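Local coordinates for protein putative drug/sodium antiporter (Escherichia coli, PDB 4Z3N) that probably acts as an antiporter that moves xenobiotics across the cell membrane, and is linked to transport of the genotoxin colibactin, at residues Arg297-Ile309 against Leu339-His351. Residues are numbered along the deposited sequence; the frame is centred on the assembly and turned at random.
Sequences RIDYFIITPMLAI and LAFSIVLVLAVMH. With OLC ((2R)-2,3-dihydroxypropyl (9Z)-octadec-9-enoate), chain B.
Two consecutive predicted transmembrane helices, both within the MatE family region of this MATE transporter, pack as an antiparallel pair here, 297-309 against 339-351, their axes 8.7 Å apart with 167° between their N-to-C directions. Ile302 is the knob of a knobs-into-holes fit, entering the hole formed by Val344, Leu347, Ala348 and His351. Its two branches divide the work: CG2, anti to the backbone N, lies 3.7 Å from CB of Leu347, while the extended CG1 arm (CG1 beside the backbone N, chi1 -71°) carries CD1 across to the root of the His351 side chain. Toward the C-terminal end of 297-309, the Pro305 ring reaches toward Leu347, with CG of Pro305 3.9 Å from CD1 of Leu347. The chain of Met306 bends at chi3 and brings CE to 3.8 Å from CG2 of Val344; both residues also touch helix 382-399. Ile309 CD1 comes down on the backbone of the partner helix, 3.5 Å from N of Ala340, the residue whose CA lies nearest that of Met306 across the pair. At the other end, the His351 ring is flanked by two different groups. Asp299 OD1 stands at its edge, 3.3 Å from CE1 of His351, with carboxylate and ring planes 67° apart; Asp299 OD2 hydrogen-bonds to Thr295 OG1, and Asp299 CG lies 3.5 Å from C7 of the bound OLC. His351 NE2 is hydrogen-bonded to Tyr359 OH, and Ile298 CG2 covers one face of the imidazole in a CH-pi contact, 3.9 Å from the ring centroid.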
loop_
_atom_site.group_PDB
_atom_site.type_symbol
_atom_site.label_atom_id
_atom_site.label_comp_id
_atom_site.label_asym_id
_atom_site.label_seq_id
_atom_site.Cartn_x
_atom_site.Cartn_y
_atom_site.Cartn_z
ATOM N N ARG A 297 -2.560 -4.444 13.134
ATOM C CA ARG A 297 -3.647 -3.813 12.393
ATOM C C ARG A 297 -3.738 -2.340 12.802
ATOM O O ARG A 297 -3.873 -1.471 11.943
ATOM C CB ARG A 297 -4.994 -4.520 12.620
ATOM C CG ARG A 297 -5.182 -5.858 11.905
ATOM C CD ARG A 297 -6.545 -6.482 12.268
ATOM N NE ARG A 297 -6.487 -7.933 12.453
ATOM C CZ ARG A 297 -7.489 -8.676 12.926
ATOM N NH1 ARG A 297 -8.638 -8.107 13.270
ATOM N NH2 ARG A 297 -7.342 -9.990 13.062
ATOM N N ILE A 298 -3.637 -2.069 14.104
ATOM C CA ILE A 298 -3.776 -0.714 14.627
ATOM C C ILE A 298 -2.619 0.174 14.175
ATOM O O ILE A 298 -2.832 1.306 13.758
ATOM C CB ILE A 298 -3.862 -0.695 16.178
ATOM C CG1 ILE A 298 -5.085 -1.468 16.660
ATOM C CG2 ILE A 298 -3.927 0.743 16.711
ATOM C CD1 ILE A 298 -5.231 -1.451 18.169
ATOM N N ASP A 299 -1.400 -0.342 14.253
ATOM C CA ASP A 299 -0.243 0.400 13.782
ATOM C C ASP A 299 -0.428 0.756 12.310
ATOM O O ASP A 299 0.037 1.794 11.836
ATOM C CB ASP A 299 1.040 -0.412 13.992
ATOM C CG ASP A 299 1.517 -0.402 15.455
ATOM O OD1 ASP A 299 1.447 0.692 16.093
ATOM O OD2 ASP A 299 1.969 -1.478 15.942
ATOM N N TYR A 300 -1.142 -0.112 11.600
ATOM C CA TYR A 300 -1.369 0.070 10.183
ATOM C C TYR A 300 -2.411 1.168 9.896
ATOM O O TYR A 300 -2.201 1.999 9.000
ATOM C CB TYR A 300 -1.803 -1.245 9.527
ATOM C CG TYR A 300 -2.037 -1.037 8.058
ATOM C CD1 TYR A 300 -0.978 -1.010 7.177
ATOM C CD2 TYR A 300 -3.311 -0.789 7.562
ATOM C CE1 TYR A 300 -1.178 -0.773 5.829
ATOM C CE2 TYR A 300 -3.522 -0.557 6.214
ATOM C CZ TYR A 300 -2.446 -0.550 5.356
ATOM O OH TYR A 300 -2.633 -0.325 4.014
ATOM N N PHE A 301 -3.522 1.170 10.637
ATOM C CA PHE A 301 -4.512 2.229 10.485
ATOM C C PHE A 301 -3.918 3.632 10.722
ATOM O O PHE A 301 -4.272 4.584 10.038
ATOM C CB PHE A 301 -5.707 2.028 11.428
ATOM C CG PHE A 301 -6.477 3.309 11.690
ATOM C CD1 PHE A 301 -7.244 3.902 10.678
ATOM C CD2 PHE A 301 -6.402 3.946 12.928
ATOM C CE1 PHE A 301 -7.938 5.094 10.898
ATOM C CE2 PHE A 301 -7.094 5.138 13.158
ATOM C CZ PHE A 301 -7.863 5.713 12.136
ATOM N N ILE A 302 -3.029 3.754 11.699
ATOM C CA ILE A 302 -2.440 5.038 12.050
ATOM C C ILE A 302 -1.670 5.619 10.867
ATOM O O ILE A 302 -1.559 6.844 10.677
ATOM C CB ILE A 302 -1.492 4.905 13.263
ATOM C CG1 ILE A 302 -2.296 4.658 14.542
ATOM C CG2 ILE A 302 -0.580 6.144 13.400
ATOM C CD1 ILE A 302 -1.423 4.266 15.720
ATOM N N ILE A 303 -1.159 4.713 10.057
ATOM C CA ILE A 303 -0.261 5.073 8.981
ATOM C C ILE A 303 -1.035 5.410 7.692
ATOM O O ILE A 303 -0.481 6.000 6.757
ATOM C CB ILE A 303 0.758 3.916 8.792
ATOM C CG1 ILE A 303 1.647 3.806 10.026
ATOM C CG2 ILE A 303 1.539 4.001 7.484
ATOM C CD1 ILE A 303 2.490 2.551 10.050
ATOM N N THR A 304 -2.322 5.063 7.662
ATOM C CA THR A 304 -3.107 5.148 6.426
ATOM C C THR A 304 -3.299 6.589 5.925
ATOM O O THR A 304 -3.272 6.809 4.724
ATOM C CB THR A 304 -4.506 4.447 6.554
ATOM O OG1 THR A 304 -5.126 4.771 7.801
ATOM C CG2 THR A 304 -4.364 2.946 6.469
ATOM N N PRO A 305 -3.486 7.571 6.833
ATOM C CA PRO A 305 -3.609 8.966 6.383
ATOM C C PRO A 305 -2.375 9.454 5.606
ATOM O O PRO A 305 -2.485 10.325 4.741
ATOM C CB PRO A 305 -3.788 9.746 7.697
ATOM C CG PRO A 305 -3.321 8.854 8.751
ATOM C CD PRO A 305 -3.610 7.468 8.294
ATOM N N MET A 306 -1.217 8.874 5.897
ATOM C CA MET A 306 -0.005 9.199 5.157
ATOM C C MET A 306 0.032 8.539 3.761
ATOM O O MET A 306 0.624 9.082 2.814
ATOM C CB MET A 306 1.209 8.805 5.992
ATOM C CG MET A 306 2.409 8.336 5.226
ATOM S SD MET A 306 3.320 7.162 6.259
ATOM C CE MET A 306 3.422 8.052 7.810
ATOM N N LEU A 307 -0.609 7.377 3.633
ATOM C CA LEU A 307 -0.716 6.714 2.335
ATOM C C LEU A 307 -1.678 7.486 1.430
ATOM O O LEU A 307 -1.474 7.571 0.221
ATOM C CB LEU A 307 -1.177 5.262 2.493
ATOM C CG LEU A 307 -0.251 4.292 3.241
ATOM C CD1 LEU A 307 -0.839 2.908 3.248
ATOM C CD2 LEU A 307 1.115 4.263 2.629
ATOM N N ALA A 308 -2.718 8.055 2.035
ATOM C CA ALA A 308 -3.667 8.918 1.332
ATOM C C ALA A 308 -3.011 10.191 0.771
ATOM O O ALA A 308 -3.197 10.533 -0.403
ATOM C CB ALA A 308 -4.806 9.287 2.255
ATOM N N ILE A 309 -2.273 10.900 1.619
ATOM C CA ILE A 309 -1.506 12.075 1.203
ATOM C C ILE A 309 -0.440 11.735 0.117
ATOM O O ILE A 309 -0.259 12.490 -0.843
ATOM C CB ILE A 309 -0.842 12.737 2.441
ATOM C CG1 ILE A 309 -1.919 13.106 3.462
ATOM C CG2 ILE A 309 -0.025 13.966 2.042
ATOM C CD1 ILE A 309 -1.382 13.655 4.773
ATOM N N LEU A 339 1.504 17.939 6.466
ATOM C CA LEU A 339 0.199 17.323 6.738
ATOM C C LEU A 339 0.325 15.946 7.380
ATOM O O LEU A 339 -0.272 15.689 8.437
ATOM C CB LEU A 339 -0.632 17.202 5.459
ATOM C CG LEU A 339 -1.054 18.529 4.849
ATOM C CD1 LEU A 339 -1.657 18.290 3.450
ATOM C CD2 LEU A 339 -2.006 19.289 5.798
ATOM N N ALA A 340 1.097 15.074 6.730
ATOM C CA ALA A 340 1.240 13.676 7.131
ATOM C C ALA A 340 1.859 13.539 8.497
ATOM O O ALA A 340 1.409 12.761 9.325
ATOM C CB ALA A 340 2.071 12.910 6.113
ATOM N N PHE A 341 2.915 14.285 8.730
ATOM C CA PHE A 341 3.577 14.228 10.022
ATOM C C PHE A 341 2.573 14.624 11.119
ATOM O O PHE A 341 2.455 13.961 12.140
ATOM C CB PHE A 341 4.808 15.148 10.023
ATOM C CG PHE A 341 5.724 14.937 11.176
ATOM C CD1 PHE A 341 5.439 15.475 12.412
ATOM C CD2 PHE A 341 6.881 14.200 11.021
ATOM C CE1 PHE A 341 6.298 15.272 13.474
ATOM C CE2 PHE A 341 7.736 13.981 12.086
ATOM C CZ PHE A 341 7.447 14.521 13.307
ATOM N N SER A 342 1.825 15.694 10.878
ATOM C CA SER A 342 0.972 16.273 11.897
ATOM C C SER A 342 -0.148 15.340 12.299
ATOM O O SER A 342 -0.368 15.103 13.484
ATOM C CB SER A 342 0.393 17.603 11.413
ATOM O OG SER A 342 1.359 18.623 11.532
ATOM N N ILE A 343 -0.870 14.838 11.309
ATOM C CA ILE A 343 -1.892 13.830 11.547
ATOM C C ILE A 343 -1.351 12.553 12.219
ATOM O O ILE A 343 -1.920 12.097 13.214
ATOM C CB ILE A 343 -2.578 13.449 10.235
ATOM C CG1 ILE A 343 -2.939 14.729 9.473
ATOM C CG2 ILE A 343 -3.765 12.503 10.502
ATOM C CD1 ILE A 343 -3.808 14.524 8.245
ATOM N N VAL A 344 -0.271 11.974 11.691
ATOM C CA VAL A 344 0.209 10.708 12.237
ATOM C C VAL A 344 0.742 10.873 13.672
ATOM O O VAL A 344 0.609 9.958 14.493
ATOM C CB VAL A 344 1.302 10.060 11.350
ATOM C CG1 VAL A 344 1.963 8.903 12.079
ATOM C CG2 VAL A 344 0.720 9.580 10.044
ATOM N N LEU A 345 1.326 12.031 13.979
ATOM C CA LEU A 345 1.800 12.290 15.333
ATOM C C LEU A 345 0.648 12.227 16.364
ATOM O O LEU A 345 0.772 11.586 17.430
ATOM C CB LEU A 345 2.498 13.633 15.396
ATOM C CG LEU A 345 2.919 14.115 16.787
ATOM C CD1 LEU A 345 4.080 13.247 17.315
ATOM C CD2 LEU A 345 3.271 15.626 16.762
ATOM N N VAL A 346 -0.469 12.872 16.028
ATOM C CA VAL A 346 -1.695 12.790 16.823
ATOM C C VAL A 346 -2.205 11.341 16.993
ATOM O O VAL A 346 -2.499 10.911 18.106
ATOM C CB VAL A 346 -2.806 13.672 16.210
ATOM C CG1 VAL A 346 -4.152 13.457 16.932
ATOM C CG2 VAL A 346 -2.381 15.119 16.271
ATOM N N LEU A 347 -2.296 10.593 15.903
ATOM C CA LEU A 347 -2.785 9.223 15.985
ATOM C C LEU A 347 -1.823 8.346 16.784
ATOM O O LEU A 347 -2.242 7.431 17.502
ATOM C CB LEU A 347 -3.003 8.642 14.592
ATOM C CG LEU A 347 -4.160 9.316 13.868
ATOM C CD1 LEU A 347 -4.383 8.676 12.528
ATOM C CD2 LEU A 347 -5.401 9.199 14.708
ATOM N N ALA A 348 -0.535 8.654 16.668
ATOM C CA ALA A 348 0.513 7.945 17.390
ATOM C C ALA A 348 0.431 8.183 18.912
ATOM O O ALA A 348 0.478 7.240 19.696
ATOM C CB ALA A 348 1.877 8.362 16.847
ATOM N N VAL A 349 0.314 9.450 19.308
ATOM C CA VAL A 349 0.139 9.843 20.703
ATOM C C VAL A 349 -1.149 9.248 21.286
ATOM O O VAL A 349 -1.162 8.795 22.428
ATOM C CB VAL A 349 0.140 11.413 20.860
ATOM C CG1 VAL A 349 -0.222 11.824 22.279
ATOM C CG2 VAL A 349 1.505 11.976 20.514
ATOM N N MET A 350 -2.231 9.232 20.513
ATOM C CA MET A 350 -3.437 8.523 20.954
ATOM C C MET A 350 -3.123 7.061 21.253
ATOM O O MET A 350 -3.509 6.545 22.288
ATOM C CB MET A 350 -4.544 8.595 19.913
ATOM C CG MET A 350 -5.157 9.971 19.742
ATOM S SD MET A 350 -6.588 9.865 18.662
ATOM C CE MET A 350 -6.794 11.581 18.175
ATOM N N HIS A 351 -2.405 6.402 20.348
ATOM C CA HIS A 351 -2.109 4.994 20.520
ATOM C C HIS A 351 -1.346 4.717 21.807
ATOM O O HIS A 351 -1.639 3.743 22.512
ATOM C CB HIS A 351 -1.303 4.438 19.351
ATOM C CG HIS A 351 -1.270 2.937 19.325
ATOM N ND1 HIS A 351 -0.405 2.222 18.529
ATOM C CD2 HIS A 351 -2.015 2.018 19.993
ATOM C CE1 HIS A 351 -0.619 0.930 18.700
ATOM N NE2 HIS A 351 -1.591 0.778 19.579
HETATM C C18 OLC B . 5.504 1.320 5.298
HETATM C C10 OLC B . 7.963 2.172 13.698
HETATM C C9 OLC B . 6.852 1.409 13.653
HETATM C C17 OLC B . 5.649 1.453 6.802
HETATM C C11 OLC B . 9.086 1.980 12.698
HETATM C C8 OLC B . 6.193 0.973 14.952
HETATM C C24 OLC B . 13.183 -3.755 11.460
HETATM C C16 OLC B . 7.116 1.382 7.164
HETATM C C12 OLC B . 8.789 0.869 11.699
HETATM C C7 OLC B . 4.911 0.197 14.708
HETATM C C15 OLC B . 7.308 1.626 8.655
HETATM C C13 OLC B . 9.212 1.309 10.297
HETATM C C6 OLC B . 5.213 -1.227 14.284
HETATM C C14 OLC B . 8.373 0.682 9.197
HETATM C C5 OLC B . 6.263 -1.847 15.183
HETATM C C4 OLC B . 6.923 -3.018 14.470
HETATM C C3 OLC B . 7.350 -2.615 13.072
HETATM C C2 OLC B . 8.370 -3.578 12.494
HETATM C C21 OLC B . 11.395 -2.170 10.747
HETATM C C1 OLC B . 9.256 -2.854 11.488
HETATM C C22 OLC B . 12.749 -2.763 10.396
HETATM O O19 OLC B . 8.841 -1.909 10.831
HETATM O O25 OLC B . 13.741 -4.894 10.838
HETATM O O23 OLC B . 12.668 -3.430 9.151
HETATM O O20 OLC B . 10.622 -3.159 11.405
#